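Aspartate--tRNA(Asp/Asn) ligase (PDB 1N9W) attaches L-aspartate, activated by ATP as aspartyl-adenylate, to both tRNA(Asp) and tRNA(Asn), working as a homodimeric, non-discriminating class II aminoacyl-tRNA synthetase. Local coordinates at residues 35-40 with 120-125; 42-47 with 66-71; 48-53 with 80-85; 54-59 with 90-95; 125-130 with 250-255. One frame throughout, in Å; residues are numbered along the deposited sequence.

Contact 1. Residues 35-40 with 120-125; sequences LLRDRS and KARAPL
Arg122 reaches out from the helical segment 120-125 and sets its guanidinium against the backbone of Asp38, where strand 31-38 ends. The hydrogen bonding is a fork: NH1 and NH2 of Arg122 both point at Asp38 O, each 3.3 Å away, and the carbonyl oxygen lies in the guanidinium plane at its edge. Both bonds are weak. The side chain gets there by bending at chi2 and chi3 (-132° and -73°). Van der Waals contact adds to this grip, with Arg122 NH2 3.5 Å from Arg39 CA and Arg39 O over one face of the guanidinium.

As for charge, Arg37 NE and Arg122 NH2 lie 4.4 Å apart, but each arginine has its own acceptor: Arg37 pairs with Glu56, and Arg122 NH2 also bonds Val189 O of the second subunit. Within 35-40, Asp38 OD1 accepts from Ser40 N in an Asx turn and also from Ser40 OG, which helps shape the turn that follows the strand.

The contact joins the OB-fold domain to the catalytic domain at the dimer interface. Strand 31-38 runs between strands 15-28 and 41-47, helix 250-255 packs on helix 119-141, and Arg39 forms salt bridges with Glu191 and Asp143 of the second subunit.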
# COMPACT_ATOMS: atom_id res chain seq x y z
N LEU B 35 2.39 -0.41 35.12
CA LEU B 35 1.96 0.47 34.07
C LEU B 35 1.88 -0.48 32.89
O LEU B 35 2.90 -1.06 32.50
CB LEU B 35 3.00 1.55 33.81
CG LEU B 35 2.41 2.75 33.10
CD1 LEU B 35 1.61 3.58 34.11
CD2 LEU B 35 3.51 3.58 32.47
N LEU B 36 0.68 -0.70 32.35
CA LEU B 36 0.51 -1.60 31.22
C LEU B 36 0.27 -0.79 29.97
O LEU B 36 -0.52 0.15 29.99
CB LEU B 36 -0.69 -2.54 31.45
CG LEU B 36 -1.02 -3.58 30.36
CD1 LEU B 36 -1.73 -4.80 30.98
CD2 LEU B 36 -1.87 -2.96 29.26
N ARG B 37 0.94 -1.12 28.87
CA ARG B 37 0.65 -0.36 27.67
C ARG B 37 0.27 -1.23 26.50
O ARG B 37 0.89 -2.27 26.25
CB ARG B 37 1.83 0.54 27.26
CG ARG B 37 2.96 -0.20 26.68
CD ARG B 37 3.81 0.55 25.65
NE ARG B 37 4.57 -0.57 25.09
CZ ARG B 37 5.69 -1.06 25.60
NH1 ARG B 37 6.27 -0.50 26.66
NH2 ARG B 37 6.14 -2.22 25.15
N ASP B 38 -0.78 -0.83 25.80
CA ASP B 38 -1.16 -1.59 24.63
C ASP B 38 -0.97 -0.66 23.43
O ASP B 38 -0.37 0.41 23.58
CB ASP B 38 -2.59 -2.21 24.77
CG ASP B 38 -3.68 -1.18 24.99
OD1 ASP B 38 -3.50 -0.02 24.56
OD2 ASP B 38 -4.75 -1.55 25.56
N ARG B 39 -1.43 -1.08 22.25
CA ARG B 39 -1.23 -0.27 21.07
C ARG B 39 -1.92 1.09 21.14
O ARG B 39 -1.64 1.98 20.34
CB ARG B 39 -1.70 -1.03 19.81
CG ARG B 39 -3.16 -1.49 19.82
CD ARG B 39 -3.48 -2.29 18.55
NE ARG B 39 -4.90 -2.53 18.36
CZ ARG B 39 -5.57 -3.55 18.88
NH1 ARG B 39 -4.95 -4.44 19.63
NH2 ARG B 39 -6.87 -3.66 18.65
N SER B 40 -2.80 1.26 22.12
CA SER B 40 -3.54 2.53 22.26
C SER B 40 -3.10 3.41 23.42
O SER B 40 -3.61 4.52 23.57
CB SER B 40 -5.04 2.26 22.38
OG SER B 40 -5.35 1.73 23.66
N LYS B 120 6.27 7.29 22.07
CA LYS B 120 6.78 8.35 21.22
C LYS B 120 7.62 7.82 20.08
O LYS B 120 7.66 8.41 19.01
CB LYS B 120 7.60 9.34 22.05
CG LYS B 120 6.77 10.17 23.02
CD LYS B 120 7.65 11.18 23.74
CE LYS B 120 6.86 12.00 24.74
NZ LYS B 120 7.76 12.96 25.44
N ALA B 121 8.29 6.70 20.30
CA ALA B 121 9.12 6.12 19.26
C ALA B 121 8.29 5.51 18.13
O ALA B 121 8.67 5.58 16.96
CB ALA B 121 10.06 5.07 19.86
N ARG B 122 7.15 4.92 18.49
CA ARG B 122 6.26 4.25 17.52
C ARG B 122 5.28 5.22 16.84
O ARG B 122 4.83 4.98 15.72
CB ARG B 122 5.44 3.17 18.25
CG ARG B 122 4.04 3.67 18.65
CD ARG B 122 3.61 3.39 20.10
NE ARG B 122 3.29 2.00 20.36
CZ ARG B 122 2.41 1.59 21.28
NH1 ARG B 122 1.75 2.46 22.04
NH2 ARG B 122 2.19 0.29 21.45
N ALA B 123 4.95 6.31 17.54
CA ALA B 123 3.98 7.28 17.04
C ALA B 123 4.18 7.80 15.61
O ALA B 123 3.22 7.89 14.84
CB ALA B 123 3.86 8.45 18.03
N PRO B 124 5.41 8.17 15.23
CA PRO B 124 5.63 8.67 13.86
C PRO B 124 5.25 7.65 12.78
O PRO B 124 4.79 8.02 11.69
CB PRO B 124 7.12 9.00 13.84
CG PRO B 124 7.43 9.32 15.27
CD PRO B 124 6.65 8.25 16.02
N LEU B 125 5.45 6.37 13.07
CA LEU B 125 5.12 5.33 12.11
C LEU B 125 3.60 5.16 12.00
O LEU B 125 3.07 4.87 10.92
CB LEU B 125 5.78 3.99 12.52
CG LEU B 125 7.31 3.96 12.59
CD1 LEU B 125 7.80 2.57 13.01
CD2 LEU B 125 7.89 4.32 11.22

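Contact 2. Residues 42-47 with 66-71; sequences VVQVVT and VENAKA
Gln44 and Ala71 carry most of this small contact, the side chain of Gln44 standing out from strand 41-47 toward the turn that follows strand 58-67. CG of Gln44 is anti to the backbone N (chi1 -177°) and the chain stays extended beyond it, which carries the terminal amide up to the turn. The Ala71 methyl lies alongside this arm, its CB 4.2 Å from Gln44 CB and at the same distance from Gln44 CD.

Asn68 comes in at a slant to Gln44, the two amide planes 66° apart, and no hydrogen bond joins them. The Asn68 amide is instead used at both ends by other partners. Its OD1 accepts from Lys70 N at 3.2 Å, an Asx turn in which the donor sits above the carbonyl plane, while ND2 bonds Glu76 OE1. The type I turn from Asn68 to Ala71 is closed by Ala71 N bonding to Asn68 O, and this presents the Ala71 methyl to Gln44. A leucine in place of Asn68 would probably leave Lys70 N and Glu76 OE1 without their side-chain partner, and the Asx turn would be lost with it.

Gln44, Asn68 and Glu76 all interact with tRNA. Across the two segments the contact is van der Waals in kind: Gln44 and Asn68 lie near each other on the OB-fold without a hydrogen bond between them, while Asn68 is tied to Glu76, so that three tRNA-contacting side chains are gathered in one place.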
# COMPACT_ATOMS: atom_id res chain seq x y z
N VAL B 42 -1.17 3.77 27.71
CA VAL B 42 -0.74 3.16 28.97
C VAL B 42 -1.78 3.34 30.07
O VAL B 42 -2.47 4.36 30.14
CB VAL B 42 0.62 3.73 29.48
CG1 VAL B 42 1.71 3.54 28.43
CG2 VAL B 42 0.47 5.21 29.84
N VAL B 43 -1.88 2.34 30.93
CA VAL B 43 -2.80 2.39 32.05
C VAL B 43 -2.15 1.83 33.31
O VAL B 43 -1.37 0.86 33.26
CB VAL B 43 -4.11 1.61 31.74
CG1 VAL B 43 -3.82 0.11 31.60
CG2 VAL B 43 -5.12 1.86 32.85
N GLN B 44 -2.46 2.45 34.45
CA GLN B 44 -1.94 2.01 35.73
C GLN B 44 -2.77 0.81 36.17
O GLN B 44 -4.00 0.80 36.04
CB GLN B 44 -2.05 3.14 36.79
CG GLN B 44 -1.44 2.77 38.16
CD GLN B 44 -1.37 3.93 39.15
OE1 GLN B 44 -2.33 4.21 39.90
NE2 GLN B 44 -0.23 4.62 39.18
N VAL B 45 -2.09 -0.21 36.66
CA VAL B 45 -2.77 -1.41 37.13
C VAL B 45 -2.31 -1.55 38.56
O VAL B 45 -1.13 -1.38 38.86
CB VAL B 45 -2.36 -2.66 36.30
CG1 VAL B 45 -2.87 -3.93 36.95
CG2 VAL B 45 -2.93 -2.55 34.89
N VAL B 46 -3.25 -1.81 39.46
CA VAL B 46 -2.92 -1.97 40.86
C VAL B 46 -3.15 -3.40 41.30
O VAL B 46 -4.23 -3.96 41.12
CB VAL B 46 -3.76 -1.01 41.76
CG1 VAL B 46 -3.33 -1.15 43.21
CG2 VAL B 46 -3.59 0.44 41.31
N THR B 47 -2.11 -4.00 41.87
CA THR B 47 -2.19 -5.35 42.35
C THR B 47 -1.38 -5.40 43.66
O THR B 47 -1.16 -4.36 44.28
CB THR B 47 -1.65 -6.34 41.27
OG1 THR B 47 -1.88 -7.69 41.69
CG2 THR B 47 -0.17 -6.13 41.01
N VAL B 66 -11.37 1.85 37.87
CA VAL B 66 -11.64 2.82 38.92
C VAL B 66 -11.09 4.20 38.56
O VAL B 66 -9.98 4.33 38.02
CB VAL B 66 -11.02 2.34 40.25
CG1 VAL B 66 -11.22 3.39 41.34
CG2 VAL B 66 -11.67 1.02 40.66
N GLU B 67 -11.88 5.22 38.86
CA GLU B 67 -11.53 6.60 38.60
C GLU B 67 -10.32 7.02 39.43
O GLU B 67 -10.21 6.65 40.60
CB GLU B 67 -12.72 7.50 38.95
CG GLU B 67 -12.70 8.84 38.24
CD GLU B 67 -13.81 9.78 38.72
OE1 GLU B 67 -14.89 9.28 39.14
OE2 GLU B 67 -13.60 11.00 38.65
N ASN B 68 -9.41 7.77 38.83
CA ASN B 68 -8.22 8.22 39.55
C ASN B 68 -7.46 9.25 38.72
O ASN B 68 -6.60 8.89 37.91
CB ASN B 68 -7.32 7.04 39.89
CG ASN B 68 -6.15 7.43 40.77
OD1 ASN B 68 -5.92 8.62 41.02
ND2 ASN B 68 -5.38 6.44 41.22
N ALA B 69 -7.78 10.52 38.95
CA ALA B 69 -7.18 11.65 38.23
C ALA B 69 -5.66 11.73 38.23
O ALA B 69 -5.06 12.25 37.29
CB ALA B 69 -7.75 12.95 38.78
N LYS B 70 -5.04 11.22 39.29
CA LYS B 70 -3.59 11.27 39.38
C LYS B 70 -2.92 10.33 38.37
O LYS B 70 -1.85 10.64 37.85
CB LYS B 70 -3.15 10.90 40.81
CG LYS B 70 -1.71 11.28 41.15
CD LYS B 70 -1.33 10.77 42.54
CE LYS B 70 0.09 11.18 42.93
NZ LYS B 70 0.50 10.60 44.25
N ALA B 71 -3.57 9.21 38.09
CA ALA B 71 -3.04 8.22 37.16
C ALA B 71 -3.17 8.65 35.70
O ALA B 71 -4.04 9.46 35.36
CB ALA B 71 -3.74 6.89 37.37

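Contact 3. Residues 48-53 with 80-85; sequences GGLKLP and KEVEVL
Two apolar pairs make this contact, Leu50 with Val82 and Pro53 with Val84. Leu50 meets Val82 through a single methyl: its CD1 lies 3.8 Å from Val82 CB and 3.9 Å from Val82 CG2, the two side chains slanting across one another. Leu50 CG is anti to the carbonyl carbon (chi1 -57°), and the extended second torsion then carries CD1 to the valine. Three residues on, the ring of Pro53 lies against both branches of Val84 as the side chains pass in opposite directions, with Pro53 CG 4.0 Å from Val84 CG2 and Pro53 CB 4.1 Å from Val84 CG1.

Val82 and Val84, two apart on one strand, face the loop, while Glu81 is directed away from it. Glu81 forms a salt bridge with Arg62, and Glu83 forms one with Arg60. The loop has supports of its own: Leu50 N bonds Gln32 OE1, and Leu52 packs on Arg25 and Gln32. No hydrogen bond crosses between 48-53 and 80-85, so the loop is laid on the strand by apolar contact.

The segment 48-53 belongs to the connection between strands 41-47 and 58-67 of the OB-fold. Strand 81-84 pairs antiparallel with strand 58-67, where Lys80 and Glu81 facing Arg62 form a classic beta bulge. Pro53 also touches Leu22 of strand 15-28, and both Pro53 and Val84 pack on Leu59 of strand 58-67.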
# COMPACT_ATOMS: atom_id res chain seq x y z
N GLY B 48 -0.96 -6.60 44.07
CA GLY B 48 -0.19 -6.73 45.31
C GLY B 48 0.14 -8.18 45.61
O GLY B 48 -0.54 -9.09 45.14
N GLY B 49 1.21 -8.40 46.38
CA GLY B 49 1.62 -9.75 46.77
C GLY B 49 2.02 -10.71 45.66
O GLY B 49 2.11 -11.91 45.89
N LEU B 50 2.27 -10.20 44.46
CA LEU B 50 2.65 -11.08 43.36
C LEU B 50 4.15 -11.11 43.16
O LEU B 50 4.87 -10.24 43.64
CB LEU B 50 2.00 -10.61 42.06
CG LEU B 50 0.48 -10.46 41.99
CD1 LEU B 50 0.09 -10.00 40.60
CD2 LEU B 50 -0.20 -11.79 42.32
N LYS B 51 4.62 -12.12 42.45
CA LYS B 51 6.03 -12.22 42.12
C LYS B 51 6.05 -11.57 40.74
O LYS B 51 5.78 -12.23 39.73
CB LYS B 51 6.46 -13.68 42.05
CG LYS B 51 6.24 -14.43 43.36
CD LYS B 51 6.78 -15.84 43.29
CE LYS B 51 6.62 -16.55 44.62
NZ LYS B 51 7.32 -17.86 44.60
N LEU B 52 6.34 -10.28 40.71
CA LEU B 52 6.34 -9.52 39.47
C LEU B 52 7.41 -9.92 38.45
O LEU B 52 8.56 -10.18 38.80
CB LEU B 52 6.46 -8.02 39.79
CG LEU B 52 5.31 -7.42 40.60
CD1 LEU B 52 5.62 -5.97 40.96
CD2 LEU B 52 4.00 -7.51 39.79
N PRO B 53 7.02 -9.98 37.16
CA PRO B 53 7.94 -10.34 36.08
C PRO B 53 8.70 -9.07 35.68
O PRO B 53 8.38 -7.99 36.18
CB PRO B 53 7.00 -10.81 34.98
CG PRO B 53 5.84 -9.87 35.13
CD PRO B 53 5.65 -9.79 36.65
N LYS B 80 -7.71 -8.19 39.48
CA LYS B 80 -8.30 -9.30 40.21
C LYS B 80 -7.41 -10.49 39.82
O LYS B 80 -7.30 -11.48 40.54
CB LYS B 80 -9.73 -9.55 39.73
CG LYS B 80 -10.57 -8.29 39.53
CD LYS B 80 -11.12 -7.73 40.84
CE LYS B 80 -12.27 -8.58 41.36
NZ LYS B 80 -12.83 -8.00 42.60
N GLU B 81 -6.77 -10.36 38.66
CA GLU B 81 -5.91 -11.43 38.16
C GLU B 81 -4.85 -10.88 37.21
O GLU B 81 -5.12 -10.00 36.40
CB GLU B 81 -6.78 -12.48 37.46
CG GLU B 81 -6.04 -13.49 36.60
CD GLU B 81 -6.97 -14.58 36.05
OE1 GLU B 81 -8.16 -14.29 35.80
OE2 GLU B 81 -6.49 -15.72 35.85
N VAL B 82 -3.63 -11.39 37.33
CA VAL B 82 -2.55 -10.97 36.45
C VAL B 82 -1.89 -12.24 35.92
O VAL B 82 -1.42 -13.08 36.70
CB VAL B 82 -1.53 -10.07 37.21
CG1 VAL B 82 -0.38 -9.69 36.29
CG2 VAL B 82 -2.22 -8.81 37.70
N GLU B 83 -1.90 -12.40 34.60
CA GLU B 83 -1.30 -13.57 33.94
C GLU B 83 -0.16 -13.08 33.05
O GLU B 83 -0.34 -12.17 32.24
CB GLU B 83 -2.35 -14.31 33.08
CG GLU B 83 -1.76 -15.51 32.30
CD GLU B 83 -2.75 -16.23 31.38
OE1 GLU B 83 -2.36 -17.26 30.78
OE2 GLU B 83 -3.91 -15.80 31.25
N VAL B 84 1.01 -13.69 33.21
CA VAL B 84 2.16 -13.33 32.40
C VAL B 84 2.13 -14.24 31.18
O VAL B 84 2.30 -15.45 31.31
CB VAL B 84 3.48 -13.56 33.18
CG1 VAL B 84 4.66 -12.95 32.42
CG2 VAL B 84 3.37 -12.94 34.56
N LEU B 85 1.86 -13.66 30.02
CA LEU B 85 1.77 -14.43 28.77
C LEU B 85 3.15 -14.77 28.22
O LEU B 85 3.34 -15.81 27.59
CB LEU B 85 0.99 -13.62 27.73
CG LEU B 85 -0.41 -13.21 28.19
CD1 LEU B 85 -1.03 -12.24 27.19
CD2 LEU B 85 -1.27 -14.47 28.34

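Contact 4. Residues 54-59 with 90-95; sequences LPESAL and EPTPVE
This is a surface contact, part apolar and part water-bridged, between the loop leading into strand 58-67 of the OB-fold and the proline-rich linker 90-95, which leads on toward the catalytic domain. Leu54 covers the backbone of the linker: its CD1 lies 3.9 Å from Glu90 C and 4.4 Å from Pro91 CD. At the next point of touch the Thr92 methyl meets the aliphatic part of Glu56, with CG2 of Thr92 3.5 Å from CG of Glu56 and the two side chains at about a right angle.

The Thr92 torsion (chi1 54°) sets OG1 between the backbone N and the carbonyl carbon, which puts CG2 against Glu56 CG. Its hydroxyl turns back to its own segment and donates to Val94 O at 2.9 Å, from above the carbonyl plane. Glu56, bent at chi2, gives its carboxylate to Arg37 and Arg117. On the loop side a type II turn runs from Leu54 to Ser57, with Ser57 OG donating to Leu54 O.

One water sits between the segments. It donates to Pro55 O at 2.8 Å and to Glu90 O at 2.9 Å, and weakly accepts from Thr92 N. Pro93 packs on Tyr382 of the second subunit, so the linker is also held from across the dimer.

No direct hydrogen bond crosses between the segments. Polar backbone groups are joined through the water, and the direct touches are made by side-chain carbons, the Leu54 methyl against the Glu90 backbone and the Thr92 methyl against Glu56, which contributes its carbons here while its charge serves the arginines.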
# COMPACT_ATOMS: atom_id res chain seq x y z
N LEU B 54 9.69 -9.19 34.80
CA LEU B 54 10.47 -8.03 34.38
C LEU B 54 9.71 -7.12 33.42
O LEU B 54 8.69 -7.50 32.86
CB LEU B 54 11.79 -8.48 33.70
CG LEU B 54 12.90 -9.06 34.59
CD1 LEU B 54 14.05 -9.67 33.73
CD2 LEU B 54 13.44 -7.95 35.49
N PRO B 55 10.20 -5.87 33.25
CA PRO B 55 9.55 -4.93 32.34
C PRO B 55 9.59 -5.53 30.93
O PRO B 55 10.51 -6.30 30.59
CB PRO B 55 10.41 -3.68 32.46
CG PRO B 55 10.90 -3.74 33.87
CD PRO B 55 11.24 -5.20 34.06
N GLU B 56 8.60 -5.17 30.12
CA GLU B 56 8.44 -5.63 28.75
C GLU B 56 7.91 -7.06 28.64
O GLU B 56 7.97 -7.68 27.59
CB GLU B 56 9.75 -5.48 27.94
CG GLU B 56 10.06 -4.03 27.52
CD GLU B 56 8.85 -3.29 26.94
OE1 GLU B 56 8.13 -3.85 26.08
OE2 GLU B 56 8.62 -2.13 27.36
N SER B 57 7.39 -7.59 29.75
CA SER B 57 6.81 -8.93 29.70
C SER B 57 5.41 -8.72 29.12
O SER B 57 4.80 -7.67 29.34
CB SER B 57 6.69 -9.53 31.11
OG SER B 57 7.91 -10.09 31.55
N ALA B 58 4.92 -9.69 28.36
CA ALA B 58 3.58 -9.59 27.79
C ALA B 58 2.62 -10.08 28.87
O ALA B 58 2.84 -11.13 29.47
CB ALA B 58 3.47 -10.46 26.54
N LEU B 59 1.57 -9.31 29.11
CA LEU B 59 0.61 -9.65 30.16
C LEU B 59 -0.86 -9.60 29.77
O LEU B 59 -1.26 -8.98 28.78
CB LEU B 59 0.77 -8.69 31.33
CG LEU B 59 2.10 -8.34 31.96
CD1 LEU B 59 1.85 -7.27 33.00
CD2 LEU B 59 2.74 -9.57 32.59
N GLU B 90 15.61 -10.62 30.25
CA GLU B 90 16.66 -9.70 30.64
C GLU B 90 16.16 -8.27 30.75
O GLU B 90 15.16 -7.89 30.12
CB GLU B 90 17.80 -9.72 29.62
CG GLU B 90 18.45 -11.08 29.35
CD GLU B 90 19.26 -11.61 30.51
OE1 GLU B 90 20.03 -10.82 31.11
OE2 GLU B 90 19.15 -12.82 30.81
N PRO B 91 16.84 -7.44 31.56
CA PRO B 91 16.43 -6.05 31.72
C PRO B 91 16.66 -5.35 30.38
O PRO B 91 17.62 -5.67 29.68
CB PRO B 91 17.37 -5.54 32.81
CG PRO B 91 17.61 -6.78 33.64
CD PRO B 91 17.84 -7.82 32.58
N THR B 92 15.78 -4.43 30.03
CA THR B 92 15.93 -3.72 28.76
C THR B 92 17.23 -2.91 28.78
O THR B 92 17.56 -2.27 29.77
CB THR B 92 14.75 -2.78 28.50
OG1 THR B 92 14.57 -1.91 29.62
CG2 THR B 92 13.48 -3.58 28.27
N PRO B 93 17.98 -2.94 27.67
CA PRO B 93 19.25 -2.22 27.55
C PRO B 93 19.09 -0.76 27.97
O PRO B 93 19.99 -0.18 28.57
CB PRO B 93 19.58 -2.36 26.06
CG PRO B 93 19.02 -3.71 25.74
CD PRO B 93 17.68 -3.67 26.42
N VAL B 94 17.94 -0.18 27.64
CA VAL B 94 17.65 1.20 28.00
C VAL B 94 16.24 1.25 28.58
O VAL B 94 15.37 0.47 28.17
CB VAL B 94 17.74 2.12 26.75
CG1 VAL B 94 17.25 3.52 27.09
CG2 VAL B 94 19.18 2.18 26.25
N GLU B 95 16.00 2.14 29.54
CA GLU B 95 14.68 2.26 30.14
C GLU B 95 13.70 2.78 29.09
O GLU B 95 13.65 3.98 28.83
CB GLU B 95 14.70 3.21 31.34
CG GLU B 95 15.34 2.66 32.60
CD GLU B 95 15.15 3.59 33.79
OE1 GLU B 95 15.61 4.75 33.73
OE2 GLU B 95 14.55 3.16 34.80
O HOH W 1 13.25 -6.02 31.20

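Contact 5. Residues 125-130 with 250-255; sequences LKVQAA and GDEIRL
Glu252, Val127 and Lys126 bury the most surface where helix 119-141 meets the short helix 250-255. Glu252 lies over the near part of Lys126, its CD 3.4 Å from Lys126 CG and its CG 3.7 Å from Lys126 CB. The two chains slant across one another and both bend at chi2, that of the lysine at 62°, which leads its amine away: Lys126 NZ stays 5.8 Å from Glu252 OE2, so they form no salt bridge, and NZ bonds weakly to Thr145 of the second subunit.

Val127 uses its CG2 branch, which lies 3.6 Å from Glu252 CB, the two side chains passing in opposite directions, and also meets Ile253 CG1 at 4.1 Å. An alanine in place of Glu252 would take away CG and the carboxylate, and would probably leave the methylenes of Lys126 uncovered on this side and its amine without a nearby negative charge.

The segment axes approach to 9.3 Å at a crossing angle of -134°. Around this pair, Val127 also packs on Leu402 of helix 394-402, Ile253 on Ala245 and Leu246 of helix 227-248, and Lys126 on Phe190 of the second subunit, which places the contact among the helices of the catalytic domain beside the dimer interface.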
# COMPACT_ATOMS: atom_id res chain seq x y z
N LEU B 125 5.45 6.37 13.07
CA LEU B 125 5.12 5.33 12.11
C LEU B 125 3.60 5.16 12.00
O LEU B 125 3.07 4.87 10.92
CB LEU B 125 5.78 3.99 12.52
CG LEU B 125 7.31 3.96 12.59
CD1 LEU B 125 7.80 2.57 13.01
CD2 LEU B 125 7.89 4.32 11.22
N LYS B 126 2.90 5.37 13.11
CA LYS B 126 1.45 5.26 13.16
C LYS B 126 0.87 6.42 12.34
O LYS B 126 -0.10 6.25 11.59
CB LYS B 126 0.98 5.34 14.62
CG LYS B 126 -0.52 5.22 14.84
CD LYS B 126 -1.05 3.88 14.38
CE LYS B 126 -2.52 3.70 14.77
NZ LYS B 126 -3.13 2.51 14.07
N VAL B 127 1.48 7.59 12.48
CA VAL B 127 1.03 8.76 11.74
C VAL B 127 1.30 8.56 10.26
O VAL B 127 0.47 8.90 9.41
CB VAL B 127 1.73 10.04 12.29
CG1 VAL B 127 1.42 11.24 11.40
CG2 VAL B 127 1.25 10.32 13.72
N GLN B 128 2.46 7.99 9.93
CA GLN B 128 2.81 7.75 8.53
C GLN B 128 1.80 6.81 7.86
O GLN B 128 1.43 7.01 6.71
CB GLN B 128 4.19 7.14 8.42
CG GLN B 128 4.66 6.97 6.98
CD GLN B 128 6.03 6.36 6.90
OE1 GLN B 128 6.18 5.14 6.81
NE2 GLN B 128 7.06 7.20 6.94
N ALA B 129 1.37 5.78 8.59
CA ALA B 129 0.42 4.83 8.06
C ALA B 129 -0.88 5.56 7.77
O ALA B 129 -1.57 5.27 6.79
CB ALA B 129 0.17 3.68 9.04
N ALA B 130 -1.21 6.53 8.61
CA ALA B 130 -2.44 7.28 8.39
C ALA B 130 -2.28 8.14 7.13
O ALA B 130 -3.15 8.13 6.27
CB ALA B 130 -2.76 8.14 9.62
N GLY B 250 -4.87 11.05 15.95
CA GLY B 250 -4.88 12.23 16.79
C GLY B 250 -4.00 12.12 18.02
O GLY B 250 -3.18 12.99 18.28
N ASP B 251 -4.17 11.04 18.78
CA ASP B 251 -3.39 10.84 19.99
C ASP B 251 -1.89 10.87 19.74
O ASP B 251 -1.13 11.42 20.53
CB ASP B 251 -3.77 9.52 20.66
CG ASP B 251 -5.20 9.52 21.14
OD1 ASP B 251 -5.72 10.61 21.46
OD2 ASP B 251 -5.81 8.43 21.21
N GLU B 252 -1.47 10.25 18.64
CA GLU B 252 -0.06 10.22 18.30
C GLU B 252 0.43 11.65 18.03
O GLU B 252 1.49 12.06 18.51
CB GLU B 252 0.16 9.35 17.05
CG GLU B 252 0.19 7.83 17.27
CD GLU B 252 -1.17 7.21 17.57
OE1 GLU B 252 -2.21 7.75 17.14
OE2 GLU B 252 -1.20 6.15 18.21
N ILE B 253 -0.35 12.40 17.27
CA ILE B 253 0.03 13.77 16.95
C ILE B 253 0.16 14.60 18.23
O ILE B 253 1.17 15.30 18.42
CB ILE B 253 -1.00 14.39 16.00
CG1 ILE B 253 -0.86 13.71 14.63
CG2 ILE B 253 -0.79 15.90 15.91
CD1 ILE B 253 -2.01 13.97 13.69
N ARG B 254 -0.84 14.52 19.10
CA ARG B 254 -0.80 15.27 20.35
C ARG B 254 0.32 14.80 21.27
O ARG B 254 0.98 15.61 21.92
CB ARG B 254 -2.15 15.15 21.07
CG ARG B 254 -3.25 15.99 20.44
CD ARG B 254 -4.49 15.97 21.31
NE ARG B 254 -5.20 14.69 21.24
CZ ARG B 254 -5.93 14.30 20.20
NH1 ARG B 254 -6.04 15.09 19.13
NH2 ARG B 254 -6.55 13.13 20.22
N LEU B 255 0.54 13.49 21.33
CA LEU B 255 1.59 12.94 22.18
C LEU B 255 2.96 13.52 21.82
O LEU B 255 3.75 13.88 22.69
CB LEU B 255 1.61 11.42 22.05
CG LEU B 255 2.81 10.68 22.65
CD1 LEU B 255 2.71 10.68 24.17
CD2 LEU B 255 2.84 9.27 22.10

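How the contacts relate
From the N terminus, strand 31-38 opens contact 1, whose loop closes only at helix 119-141 and encloses contacts 2, 3 and 4. Within that loop the three contacts cross pairwise: 42-47 closes on 66-71, 48-53 on 80-85 and 54-59 on 90-95. They bind the OB-fold strands, their connecting loop and the linker together. Contact 1 touches contact 2 through neighbouring strands and contact 4 through a salt bridge, and itself spans the two domains. Contact 5 follows in series, sharing Leu125 and helix 119-141 with contact 1, and packs helix 250-255 on that helix within the catalytic domain. Contacts 1, 3, 4 and 5 all have residues touching the second subunit.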